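Local atomic coordinates of ABC transporter substrate-binding protein-branched chain amino acid transport (Streptococcus pneumoniae, PDB entry 4GNR), a protein that probably captures branched-chain amino acids such as isoleucine outside the cell membrane and delivers them to an ABC transporter for uptake. Residues K97-P101 / S303-K307; L119-Q125 / H329-A335; K131-Y136 / E349-P353; F178-D182 / E208-I212; F197-V202 / I221-G227. One frame throughout, in Å; residues are numbered along the deposited sequence. Where two conformers were deposited one is given.

How the interactions relate
Interactions 1 and 2 touch where Phe120 meets Pro101 and Lys307, on the side of the five-stranded parallel sheet that ends at strand 119-121. Interaction 2 then runs from this sheet toward the seven-stranded mixed sheet, around which interactions 3, 4 and 5 lie; its centre lies about 16 Å from that of interaction 3. Helix 126-139 joins 3 to 5 through Ile133, and Val202 joins 5 to 4. Along the chain 1, 2 and 3 cross one another, and 4 and 5, which cross each other, both nest within their loops. The centres of 1 and 5 stand about 44 Å apart, one in each lobe of a two-lobed binding protein, with isoleucine bound between the lobes.

Interaction 1: K97-P101 / S303-K307; sequences KAGVP and SGEIK
The Schellman motif that ends helix 85-97 presents the carbonyl of Gly99 to Ser303, in the first turn of helix 303-310. In one of the two conformers modelled for Ser303, its OG donates a hydrogen bond of 2.8 Å to Gly99 O. The hydroxyl approaches from above the carbonyl plane, at a C=O...donor angle of 131°. Its position follows from chi1 of 65°, which sets OG between the backbone N and the carbonyl carbon of its own residue and so tips it toward the loop. Serine suits the place because a short side chain is enough to span the gap. Gly99 has a positive phi of 65°, a value that glycine adopts with ease, and this lets the chain reverse out of the helix.

Just after Pro101 the chain enters strand 102-104 of the parallel sheet, so the contact fastens a helix-to-strand connection of this lobe to a helix from much later in the sequence. Pro101 supplies the apolar part. Its CG meets Ile306 CG2 at 4.0 Å, the two side chains crossing at about a right angle, while Pro101 CB rests 4.0 Å from Lys307 CB. The compact, rigid ring packs well against these helix side chains. Pro101 CD also packs 3.6 Å from Ser303 O, the carbonyl that accepts the helical bond from Lys307 N. Lys307 offers only the base of its chain here; bends at chi2 and chi3 carry NZ away to a salt bridge with Asp117.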
# COMPACT_ATOMS: atom_id res chain seq x y z
N LYS A 97 4.55 22.72 -6.77
CA LYS A 97 4.86 23.91 -7.57
C LYS A 97 3.65 24.48 -8.26
O LYS A 97 3.54 25.69 -8.43
CB LYS A 97 5.95 23.62 -8.60
CG LYS A 97 7.33 23.55 -7.96
CD LYS A 97 8.46 23.37 -8.94
CE LYS A 97 8.35 22.07 -9.63
NZ LYS A 97 9.51 21.78 -10.51
N ALA A 98 2.75 23.60 -8.68
CA ALA A 98 1.52 23.98 -9.37
C ALA A 98 0.35 24.20 -8.42
O ALA A 98 -0.75 24.53 -8.86
CB ALA A 98 1.14 22.95 -10.41
N GLY A 99 0.57 24.00 -7.12
CA GLY A 99 -0.50 24.16 -6.13
C GLY A 99 -1.64 23.15 -6.30
O GLY A 99 -2.81 23.47 -6.05
N VAL A 100 -1.28 21.92 -6.68
CA VAL A 100 -2.24 20.84 -6.90
C VAL A 100 -2.07 19.77 -5.81
O VAL A 100 -0.98 19.25 -5.65
CB VAL A 100 -2.05 20.22 -8.32
CG1 VAL A 100 -2.95 19.01 -8.48
CG2 VAL A 100 -2.32 21.26 -9.39
N PRO A 101 -3.15 19.42 -5.09
CA PRO A 101 -3.00 18.38 -4.09
C PRO A 101 -2.81 17.00 -4.74
O PRO A 101 -3.45 16.66 -5.73
CB PRO A 101 -4.32 18.45 -3.31
CG PRO A 101 -5.32 18.97 -4.32
CD PRO A 101 -4.53 19.93 -5.18
N SER A 303 -7.92 24.43 -7.29
CA SER A 303 -7.12 23.39 -6.58
C SER A 303 -6.68 23.64 -5.09
O SER A 303 -6.62 22.68 -4.33
CB SER A 303 -5.97 22.88 -7.45
OG SER A 303 -4.99 23.85 -7.75
N GLY A 304 -6.38 24.89 -4.68
CA GLY A 304 -6.02 25.23 -3.30
C GLY A 304 -7.18 24.93 -2.35
O GLY A 304 -6.99 24.53 -1.21
N GLU A 305 -8.40 25.17 -2.86
CA GLU A 305 -9.62 24.88 -2.07
C GLU A 305 -9.82 23.36 -1.92
O GLU A 305 -10.27 22.89 -0.88
CB GLU A 305 -10.87 25.56 -2.61
CG GLU A 305 -10.80 27.06 -2.45
CD GLU A 305 -12.12 27.76 -2.65
OE1 GLU A 305 -13.13 27.16 -3.09
OE2 GLU A 305 -12.17 28.97 -2.34
N ILE A 306 -9.53 22.58 -2.96
CA ILE A 306 -9.60 21.12 -2.84
C ILE A 306 -8.62 20.70 -1.71
O ILE A 306 -8.97 19.89 -0.84
CB ILE A 306 -9.26 20.39 -4.15
CG1 ILE A 306 -10.25 20.78 -5.25
CG2 ILE A 306 -9.27 18.89 -3.91
CD1 ILE A 306 -10.02 20.13 -6.59
N LYS A 307 -7.40 21.24 -1.74
CA LYS A 307 -6.39 20.97 -0.72
C LYS A 307 -6.92 21.33 0.67
O LYS A 307 -6.84 20.53 1.61
CB LYS A 307 -5.09 21.69 -1.09
CG LYS A 307 -3.94 21.52 -0.08
CD LYS A 307 -3.92 22.49 1.04
CE LYS A 307 -3.55 23.90 0.52
NZ LYS A 307 -3.42 24.92 1.57

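Interaction 2: L119-Q125 / H329-A335; sequences LFIGTFQ and HNTVKTA
Phe120 and His329 lie face against face in an offset stack, ring centroids 4.0 Å apart and planes only 8° from parallel. Phe120 CE2 sits over the middle of the imidazole, whereas His329 ND1 lies nearer the rim of the phenyl ring. His329 has CG anti to its carbonyl carbon (chi1 -59°), which brings the ring to the strand, and chi2 of 175° turns ND1 toward Leu119 O; ND1 donates to that oxygen at 2.8 Å, with the acceptor in the imidazole plane. Bond and stack together fix the rotation of the ring. A backbone bond from Ile121 N to His329 O (3.3 Å) follows. Phe325 meets the Phe120 ring edge-to-face.

Both segments connect the two lobes: 119-125 runs from the parallel sheet to helix 126-139, while the loop 329-335 leads into strand 335-341 of the mixed sheet. Type I periplasmic binding proteins have a hinge of three such crossovers, and these two segments probably belong to it.

Lys333 folds over Gly122, bent at chi2 and chi3, so that its CD comes within 3.3 Å of Gly122 O. Its NZ goes on to Thr320 and Gln322 O, and also donates to a water that in turn donates to Gly122 O. The long, flexible lysine can thus pack with its methylenes and still satisfy its ammonium donors. Farther along, Phe124 CE1 meets Ala335 CB at 4.0 Å.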
# COMPACT_ATOMS: atom_id res chain seq x y z
N LEU A 119 0.48 17.39 -0.00
CA LEU A 119 0.51 15.93 0.03
C LEU A 119 -0.44 15.39 1.10
O LEU A 119 -0.46 15.90 2.23
CB LEU A 119 1.90 15.39 0.31
CG LEU A 119 2.06 13.86 0.25
CD1 LEU A 119 1.78 13.32 -1.14
CD2 LEU A 119 3.47 13.47 0.68
N PHE A 120 -1.17 14.35 0.74
CA PHE A 120 -2.04 13.61 1.64
C PHE A 120 -1.71 12.14 1.52
O PHE A 120 -1.43 11.66 0.42
CB PHE A 120 -3.53 13.85 1.33
CG PHE A 120 -3.91 15.29 1.50
CD1 PHE A 120 -3.63 16.23 0.51
CD2 PHE A 120 -4.46 15.74 2.70
CE1 PHE A 120 -3.91 17.57 0.70
CE2 PHE A 120 -4.74 17.08 2.89
CZ PHE A 120 -4.47 18.00 1.89
N ILE A 121 -1.78 11.41 2.63
CA ILE A 121 -1.47 9.97 2.67
C ILE A 121 -2.67 9.23 3.25
O ILE A 121 -3.11 9.54 4.35
CB ILE A 121 -0.19 9.69 3.47
CG1 ILE A 121 1.03 10.34 2.84
CG2 ILE A 121 0.01 8.20 3.66
CD1 ILE A 121 1.40 9.80 1.53
N GLY A 122 -3.16 8.23 2.52
CA GLY A 122 -4.35 7.51 2.96
C GLY A 122 -4.17 6.35 3.91
O GLY A 122 -5.15 5.79 4.36
N THR A 123 -2.93 6.03 4.24
CA THR A 123 -2.59 4.81 4.98
C THR A 123 -1.72 5.06 6.21
O THR A 123 -1.42 6.20 6.60
CB THR A 123 -1.89 3.83 3.96
OG1 THR A 123 -1.82 2.53 4.54
CG2 THR A 123 -0.53 4.34 3.56
N PHE A 124 -1.37 3.96 6.88
CA PHE A 124 -0.49 3.96 8.03
C PHE A 124 0.99 4.09 7.59
O PHE A 124 1.29 4.19 6.40
CB PHE A 124 -0.77 2.71 8.91
CG PHE A 124 -0.90 1.42 8.12
CD1 PHE A 124 -2.08 0.70 8.14
CD2 PHE A 124 0.15 0.93 7.33
CE1 PHE A 124 -2.22 -0.49 7.41
CE2 PHE A 124 0.00 -0.24 6.58
CZ PHE A 124 -1.18 -0.94 6.61
N GLN A 125 1.90 4.09 8.55
CA GLN A 125 3.34 4.28 8.29
C GLN A 125 4.19 3.07 8.64
O GLN A 125 3.76 2.14 9.36
CB GLN A 125 3.88 5.56 8.99
CG GLN A 125 3.54 6.88 8.29
CD GLN A 125 2.05 7.16 8.23
OE1 GLN A 125 1.37 7.21 9.26
NE2 GLN A 125 1.55 7.40 7.04
N HIS A 329 -1.56 15.91 7.64
CA HIS A 329 -2.16 15.22 6.51
C HIS A 329 -2.02 13.71 6.53
O HIS A 329 -2.00 13.04 5.49
CB HIS A 329 -1.71 15.79 5.16
CG HIS A 329 -2.01 17.24 4.95
ND1 HIS A 329 -1.55 17.88 3.82
CD2 HIS A 329 -2.65 18.18 5.68
CE1 HIS A 329 -1.91 19.15 3.87
NE2 HIS A 329 -2.57 19.36 4.99
N ASN A 330 -1.97 13.18 7.75
CA ASN A 330 -1.96 11.74 7.99
C ASN A 330 -3.26 11.33 8.69
O ASN A 330 -3.90 12.13 9.38
CB ASN A 330 -0.81 11.29 8.90
CG ASN A 330 0.54 11.47 8.27
OD1 ASN A 330 1.35 12.24 8.79
ND2 ASN A 330 0.78 10.87 7.14
N THR A 331 -3.63 10.08 8.51
CA THR A 331 -4.78 9.50 9.16
C THR A 331 -4.39 8.20 9.82
O THR A 331 -3.64 7.40 9.25
CB THR A 331 -5.95 9.24 8.15
OG1 THR A 331 -7.08 8.69 8.84
CG2 THR A 331 -5.54 8.39 6.94
N VAL A 332 -4.93 7.96 11.02
CA VAL A 332 -4.80 6.66 11.65
C VAL A 332 -5.69 5.73 10.76
O VAL A 332 -6.73 6.16 10.22
CB VAL A 332 -5.29 6.69 13.11
CG1 VAL A 332 -5.31 5.31 13.71
CG2 VAL A 332 -4.39 7.58 13.94
N LYS A 333 -5.27 4.49 10.60
CA LYS A 333 -6.00 3.50 9.85
C LYS A 333 -5.99 2.18 10.61
O LYS A 333 -5.01 1.82 11.27
CB LYS A 333 -5.39 3.25 8.48
CG LYS A 333 -5.37 4.46 7.56
CD LYS A 333 -6.77 4.95 7.14
CE LYS A 333 -7.52 3.97 6.31
NZ LYS A 333 -8.78 4.57 5.82
N THR A 334 -7.09 1.44 10.49
CA THR A 334 -7.16 0.09 11.04
C THR A 334 -6.20 -0.81 10.25
O THR A 334 -6.08 -0.73 9.02
CB THR A 334 -8.57 -0.46 10.94
OG1 THR A 334 -9.43 0.39 11.70
CG2 THR A 334 -8.67 -1.90 11.43
N ALA A 335 -5.51 -1.67 10.98
CA ALA A 335 -4.61 -2.65 10.39
C ALA A 335 -5.03 -4.04 10.85
O ALA A 335 -5.56 -4.24 11.94
CB ALA A 335 -3.16 -2.38 10.78
O HOH W 1 -1.74 8.88 6.68
O HOH W 2 -7.74 6.34 3.62
O HOH W 3 -1.04 8.05 9.78

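Interaction 3: K131-Y136 / E349-P353; sequences KIISNY and EVVKP
Ile132 and Val351 form the apolar centre where helix 126-139 packs against strand 344-351, an outermost strand of the mixed sheet. This is helix-on-sheet packing of an alpha/beta lobe, here sealed by the last residues of the chain. The helix and strand segments make an angle of 123° between their N-to-C directions, and their axes approach to 10.7 Å.

Among the apolar contacts, Ile132 CG2 touches Val351 CG2 at 3.6 Å, the two branched side chains crossing at a slant. The other branch of Ile132 points elsewhere: with CG1 anti to the carbonyl carbon, it lies along the backbone leading into Pro353, and Ile132 CG1 is 4.0 Å from Pro353 CD. One beta-branched residue therefore fills the angle between strand and tail with two separate branches, the CG2 methyl and the CG1-CD1 arm. The aliphatic stem of Lys131 runs obliquely over the proline, CD 4.0 Å from Pro353 CB, leaving its amino end beyond the ring. Ala335 and Met337 of the adjoining strand, and Ile251, also touch Ile132.

The polar contacts lie to either end of this patch. Asn135 ND2 makes a weak hydrogen bond to the C-terminal carboxylate, 3.0 Å from Pro353 OXT, and a water bridges the same amide nitrogen to Lys352 O. At the other end Tyr136 extends its ring from the helix, with CG anti to the backbone N (chi1 -168°). In one of two conformers modelled for Glu349, Tyr136 OH donates to Glu349 OE1 on its syn side at 2.6 Å, the ring and carboxylate planes standing 61° apart.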
# COMPACT_ATOMS: atom_id res chain seq x y z
N LYS A 131 6.45 -2.13 14.37
CA LYS A 131 6.02 -2.37 15.76
C LYS A 131 5.00 -3.50 15.82
O LYS A 131 5.07 -4.38 16.67
CB LYS A 131 5.42 -1.10 16.37
CG LYS A 131 6.38 0.01 16.64
CD LYS A 131 5.67 1.30 17.00
CE LYS A 131 6.60 2.45 17.24
NZ LYS A 131 5.76 3.64 17.39
N ILE A 132 4.03 -3.46 14.90
CA ILE A 132 3.02 -4.51 14.83
C ILE A 132 3.68 -5.86 14.54
O ILE A 132 3.35 -6.87 15.15
CB ILE A 132 1.97 -4.17 13.80
CG1 ILE A 132 1.05 -3.05 14.35
CG2 ILE A 132 1.17 -5.41 13.41
CD1 ILE A 132 0.10 -2.52 13.27
N ILE A 133 4.60 -5.89 13.57
CA ILE A 133 5.27 -7.14 13.24
C ILE A 133 6.01 -7.67 14.47
O ILE A 133 5.94 -8.86 14.79
CB ILE A 133 6.17 -6.98 12.00
CG1 ILE A 133 5.30 -6.75 10.75
CG2 ILE A 133 7.05 -8.21 11.81
CD1 ILE A 133 6.08 -6.24 9.53
N SER A 134 6.77 -6.82 15.14
CA SER A 134 7.48 -7.24 16.37
C SER A 134 6.51 -7.81 17.42
O SER A 134 6.72 -8.90 17.97
CB SER A 134 8.26 -6.09 16.98
OG SER A 134 8.98 -6.51 18.13
N ASN A 135 5.43 -7.08 17.69
CA ASN A 135 4.46 -7.56 18.69
C ASN A 135 3.84 -8.90 18.29
O ASN A 135 3.68 -9.79 19.11
CB ASN A 135 3.32 -6.54 18.87
CG ASN A 135 3.75 -5.22 19.49
OD1 ASN A 135 4.83 -5.09 20.06
ND2 ASN A 135 2.86 -4.22 19.39
N TYR A 136 3.49 -9.02 17.02
CA TYR A 136 2.80 -10.22 16.53
C TYR A 136 3.73 -11.44 16.57
O TYR A 136 3.36 -12.53 17.05
CB TYR A 136 2.25 -9.99 15.12
CG TYR A 136 1.30 -11.07 14.69
CD1 TYR A 136 1.75 -12.21 14.02
CD2 TYR A 136 -0.04 -10.98 15.01
CE1 TYR A 136 0.86 -13.21 13.65
CE2 TYR A 136 -0.95 -11.99 14.64
CZ TYR A 136 -0.48 -13.11 13.97
OH TYR A 136 -1.33 -14.13 13.60
N GLU A 349 -6.77 -10.62 11.90
CA GLU A 349 -6.75 -10.13 13.30
C GLU A 349 -6.46 -8.63 13.34
O GLU A 349 -5.41 -8.20 12.86
CB GLU A 349 -5.65 -10.85 14.10
CG GLU A 349 -5.84 -12.35 14.18
CD GLU A 349 -4.60 -13.05 14.72
OE1 GLU A 349 -3.90 -13.67 13.91
OE2 GLU A 349 -4.24 -12.88 15.91
N VAL A 350 -7.35 -7.84 13.95
CA VAL A 350 -7.12 -6.40 14.07
C VAL A 350 -5.91 -6.22 15.00
O VAL A 350 -5.87 -6.79 16.08
CB VAL A 350 -8.33 -5.65 14.62
CG1 VAL A 350 -8.00 -4.20 14.89
CG2 VAL A 350 -9.50 -5.79 13.65
N VAL A 351 -4.95 -5.42 14.55
CA VAL A 351 -3.72 -5.17 15.27
C VAL A 351 -3.36 -3.70 15.28
O VAL A 351 -3.69 -2.98 14.36
CB VAL A 351 -2.53 -5.99 14.65
CG1 VAL A 351 -2.67 -7.48 14.93
CG2 VAL A 351 -2.41 -5.73 13.14
N LYS A 352 -2.69 -3.29 16.35
CA LYS A 352 -2.23 -1.91 16.47
C LYS A 352 -0.93 -1.97 17.29
O LYS A 352 -0.71 -2.93 18.02
CB LYS A 352 -3.29 -1.01 17.13
CG LYS A 352 -3.61 -1.41 18.55
CD LYS A 352 -4.70 -0.56 19.20
CE LYS A 352 -4.95 -1.03 20.62
NZ LYS A 352 -6.00 -0.26 21.34
N PRO A 353 -0.06 -0.95 17.20
CA PRO A 353 1.17 -1.00 17.98
C PRO A 353 0.93 -1.03 19.47
O PRO A 353 -0.11 -0.56 19.93
CB PRO A 353 1.86 0.31 17.62
CG PRO A 353 1.35 0.67 16.34
CD PRO A 353 -0.09 0.21 16.32
OXT PRO A 353 1.81 -1.52 20.19
O HOH W 4 0.62 -5.05 18.28

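Interaction 4: F178-D182 / E208-I212; sequences FVAGD and EAGKI
Residues Val179 to Asp182 make a type II beta turn, and the N-H of Gly181 within it points at the carboxylate of Glu208 on helix 206-218. Asp182 N closes the turn on Val179 O. Gly181 takes the third position with phi 103°, where a side chain would collide with the preceding carbonyl, so glycine is well suited. The opposing segment is regular helix.

Glu208 grips the turn by a nearly straight bond: Gly181 N to OE2 is 2.9 Å, with an angle of 172° at the hydrogen. The donor comes from above the carboxylate plane. A bend at chi2 (68°) curls the glutamate back so that its head reaches the turn while its CB and CG stay against Phe178. OE2 has a further partner in a water, which donates to it and also to Asp182 O. The turn is braced from within as well, since Asp182 OD2 accepts from Val179 N at 2.9 Å.

Phe178 provides the apolar floor. Its CE1 lies 3.5 Å from Glu208 CB, and over one face sits Ile212 CD1, a CH-pi contact of 3.7 Å to the centroid. Glu208 and Ile212 are one helical turn apart, which lets them engage the same ring; a flat aromatic serves both.

Tyr149 of strand 145-151 meets the Phe178 ring edge-to-face and also touches Ile212. The turn follows strand 171-178, an outermost strand of the mixed sheet, and leads on to helix 186-193, so Glu208 ties that connection to helix 206-218.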
# COMPACT_ATOMS: atom_id res chain seq x y z
N PHE A 178 18.81 -8.67 0.60
CA PHE A 178 18.63 -8.97 -0.82
C PHE A 178 18.37 -7.56 -1.41
O PHE A 178 18.30 -6.56 -0.68
CB PHE A 178 17.49 -9.90 -1.16
CG PHE A 178 16.14 -9.41 -0.69
CD1 PHE A 178 15.28 -8.68 -1.53
CD2 PHE A 178 15.72 -9.69 0.60
CE1 PHE A 178 14.08 -8.24 -1.06
CE2 PHE A 178 14.49 -9.25 1.06
CZ PHE A 178 13.67 -8.53 0.22
N VAL A 179 18.25 -7.45 -2.73
CA VAL A 179 17.91 -6.14 -3.32
C VAL A 179 16.80 -6.32 -4.38
O VAL A 179 16.71 -7.38 -5.01
CB VAL A 179 19.08 -5.38 -3.93
CG1 VAL A 179 20.12 -5.08 -2.86
CG2 VAL A 179 19.68 -6.15 -5.05
N ALA A 180 15.98 -5.29 -4.55
CA ALA A 180 14.92 -5.34 -5.55
C ALA A 180 15.56 -5.70 -6.90
O ALA A 180 16.62 -5.19 -7.27
CB ALA A 180 14.16 -4.04 -5.64
N GLY A 181 14.89 -6.59 -7.60
CA GLY A 181 15.34 -7.07 -8.90
C GLY A 181 15.97 -8.46 -8.82
O GLY A 181 16.04 -9.19 -9.83
N ASP A 182 16.44 -8.82 -7.63
CA ASP A 182 17.02 -10.14 -7.45
C ASP A 182 16.00 -11.23 -7.72
O ASP A 182 14.82 -11.08 -7.39
CB ASP A 182 17.52 -10.38 -6.02
CG ASP A 182 18.79 -9.62 -5.66
OD1 ASP A 182 19.46 -9.04 -6.54
OD2 ASP A 182 19.15 -9.66 -4.45
N GLU A 208 10.13 -9.79 -5.03
CA GLU A 208 11.17 -10.45 -4.26
C GLU A 208 10.58 -11.34 -3.16
O GLU A 208 10.98 -12.50 -3.01
CB GLU A 208 12.15 -9.45 -3.66
CG GLU A 208 12.96 -8.67 -4.69
CD GLU A 208 12.13 -7.70 -5.53
OE1 GLU A 208 11.30 -6.96 -4.97
OE2 GLU A 208 12.38 -7.66 -6.77
N ALA A 209 9.64 -10.80 -2.38
CA ALA A 209 9.08 -11.58 -1.30
C ALA A 209 8.45 -12.89 -1.77
O ALA A 209 8.62 -13.91 -1.11
CB ALA A 209 8.09 -10.74 -0.50
N GLY A 210 7.73 -12.85 -2.87
CA GLY A 210 7.10 -14.08 -3.35
C GLY A 210 8.14 -15.12 -3.76
O GLY A 210 7.99 -16.32 -3.50
N LYS A 211 9.19 -14.67 -4.45
CA LYS A 211 10.30 -15.59 -4.85
C LYS A 211 11.02 -16.13 -3.61
O LYS A 211 11.44 -17.29 -3.59
CB LYS A 211 11.25 -14.88 -5.80
CG LYS A 211 10.64 -14.55 -7.15
CD LYS A 211 11.63 -13.84 -8.06
CE LYS A 211 11.03 -13.39 -9.40
NZ LYS A 211 10.03 -12.29 -9.22
N ILE A 212 11.20 -15.30 -2.59
CA ILE A 212 11.83 -15.73 -1.33
C ILE A 212 10.99 -16.85 -0.69
O ILE A 212 11.53 -17.87 -0.26
CB ILE A 212 12.03 -14.55 -0.38
CG1 ILE A 212 13.15 -13.64 -0.91
CG2 ILE A 212 12.32 -15.04 1.04
CD1 ILE A 212 13.20 -12.29 -0.27
O HOH W 5 12.48 -10.05 -8.29

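Interaction 5: F197-V202 / I221-G227; sequences FDAIVV and IDKPIVG
Ile200 and Ile225 pair as neighbours in parallel strands 199-201 and 225-227, which with helix 206-218 between them form a beta-alpha-beta unit of the mixed sheet. Three backbone bonds hold the strands: Ile200 N to Pro224 O at 2.8 Å, Val226 N to Ile200 O at 2.9 Å and Val202 N to Val226 O at 2.9 Å. All three are nearly straight, and the segments run only 28° from parallel. Toward strand 199-201 a proline is tolerated at 224, since the bond uses its carbonyl.

Side chains extend from both faces. On that of Ile200 and Ile225, Ile200 CD1 meets Ile221 CG2 at 3.9 Å, and Val202 CG2 meets Ile225 CG2 at 3.8 Å. The opposite face bears Val201 and Val226. Phe197 lies at the N-terminal end of the pair. Its CG sits between backbone N and carbonyl carbon (chi1 51°), directing the ring at the loop so that Ile221 CG2 meets its edge, 3.9 Å from CZ. Lys223 slides past Phe197 in the opposite sense, its CG 3.6 Å from Phe197 O and its NZ 3.1 Å from a water to which it donates.

Farther out, helix 206-218 covers the isoleucine face through Val213 and Ala216, while Val201 and Val226 receive Ile133 of helix 126-139. Beta-branched residues suit both faces, being compatible with extended backbone and compact enough to pack under helices. Arg217 NH1 helps position the loop by binding Ile221 O and Lys223 O, and the strand start is secured by Asp198 OD2, which accepts from Lys144 N.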
# COMPACT_ATOMS: atom_id res chain seq x y z
N PHE A 197 15.25 -21.02 14.24
CA PHE A 197 14.58 -19.69 14.24
C PHE A 197 13.13 -20.07 14.29
O PHE A 197 12.77 -21.20 13.94
CB PHE A 197 14.90 -18.74 13.08
CG PHE A 197 14.75 -19.37 11.77
CD1 PHE A 197 13.52 -19.43 11.15
CD2 PHE A 197 15.83 -19.94 11.16
CE1 PHE A 197 13.39 -20.07 9.95
CE2 PHE A 197 15.71 -20.58 9.97
CZ PHE A 197 14.50 -20.65 9.36
N ASP A 198 12.31 -19.11 14.73
CA ASP A 198 10.88 -19.33 14.87
C ASP A 198 10.08 -18.63 13.77
O ASP A 198 8.92 -18.93 13.57
CB ASP A 198 10.44 -18.81 16.24
CG ASP A 198 11.16 -19.47 17.39
OD1 ASP A 198 11.36 -20.70 17.35
OD2 ASP A 198 11.49 -18.78 18.38
N ALA A 199 10.68 -17.66 13.09
CA ALA A 199 10.02 -16.92 12.02
C ALA A 199 11.06 -16.16 11.23
O ALA A 199 12.17 -15.90 11.73
CB ALA A 199 8.97 -15.94 12.61
N ILE A 200 10.68 -15.83 9.99
CA ILE A 200 11.50 -15.01 9.11
C ILE A 200 10.67 -13.75 8.77
O ILE A 200 9.57 -13.89 8.27
CB ILE A 200 11.89 -15.71 7.80
CG1 ILE A 200 12.53 -17.07 8.05
CG2 ILE A 200 12.82 -14.81 7.01
CD1 ILE A 200 12.92 -17.80 6.76
N VAL A 201 11.19 -12.59 9.10
CA VAL A 201 10.53 -11.30 8.81
C VAL A 201 11.17 -10.76 7.53
O VAL A 201 12.39 -10.62 7.48
CB VAL A 201 10.69 -10.33 9.99
CG1 VAL A 201 10.15 -8.97 9.64
CG2 VAL A 201 9.96 -10.87 11.23
N VAL A 202 10.34 -10.47 6.52
CA VAL A 202 10.82 -10.07 5.19
C VAL A 202 10.20 -8.75 4.72
O VAL A 202 9.18 -8.74 4.03
CB VAL A 202 10.54 -11.18 4.13
CG1 VAL A 202 11.13 -10.80 2.76
CG2 VAL A 202 11.09 -12.54 4.59
N ILE A 221 12.25 -24.94 4.37
CA ILE A 221 12.02 -23.99 5.47
C ILE A 221 10.51 -23.80 5.53
O ILE A 221 9.91 -23.26 4.60
CB ILE A 221 12.70 -22.67 5.23
CG1 ILE A 221 14.22 -22.86 5.19
CG2 ILE A 221 12.31 -21.67 6.32
CD1 ILE A 221 14.96 -21.63 4.72
N ASP A 222 9.92 -24.24 6.64
CA ASP A 222 8.46 -24.20 6.87
C ASP A 222 7.96 -23.19 7.87
O ASP A 222 6.75 -22.95 7.96
CB ASP A 222 8.00 -25.59 7.32
CG ASP A 222 8.19 -26.62 6.27
OD1 ASP A 222 8.20 -26.22 5.09
OD2 ASP A 222 8.33 -27.81 6.61
N LYS A 223 8.86 -22.61 8.64
CA LYS A 223 8.50 -21.65 9.68
C LYS A 223 7.80 -20.42 9.10
O LYS A 223 7.93 -20.09 7.92
CB LYS A 223 9.73 -21.22 10.49
CG LYS A 223 10.26 -22.25 11.51
CD LYS A 223 9.27 -22.51 12.68
CE LYS A 223 9.78 -23.50 13.69
NZ LYS A 223 8.78 -23.69 14.77
N PRO A 224 7.03 -19.72 9.95
CA PRO A 224 6.33 -18.52 9.49
C PRO A 224 7.22 -17.51 8.79
O PRO A 224 8.34 -17.25 9.23
CB PRO A 224 5.79 -17.93 10.80
CG PRO A 224 5.51 -19.15 11.65
CD PRO A 224 6.70 -20.05 11.35
N ILE A 225 6.70 -16.97 7.69
CA ILE A 225 7.32 -15.86 6.92
C ILE A 225 6.32 -14.70 7.11
O ILE A 225 5.14 -14.86 6.79
CB ILE A 225 7.63 -16.20 5.48
CG1 ILE A 225 8.70 -17.30 5.47
CG2 ILE A 225 8.11 -14.94 4.73
CD1 ILE A 225 8.99 -17.83 4.08
N VAL A 226 6.81 -13.57 7.61
CA VAL A 226 5.96 -12.44 7.98
C VAL A 226 6.39 -11.19 7.23
O VAL A 226 7.57 -10.84 7.19
CB VAL A 226 6.09 -12.20 9.50
CG1 VAL A 226 5.11 -11.12 9.98
CG2 VAL A 226 5.86 -13.49 10.29
N GLY A 227 5.41 -10.51 6.66
CA GLY A 227 5.67 -9.32 5.87
C GLY A 227 4.82 -8.14 6.23
O GLY A 227 3.87 -8.19 7.01
O HOH W 6 8.02 -21.34 16.56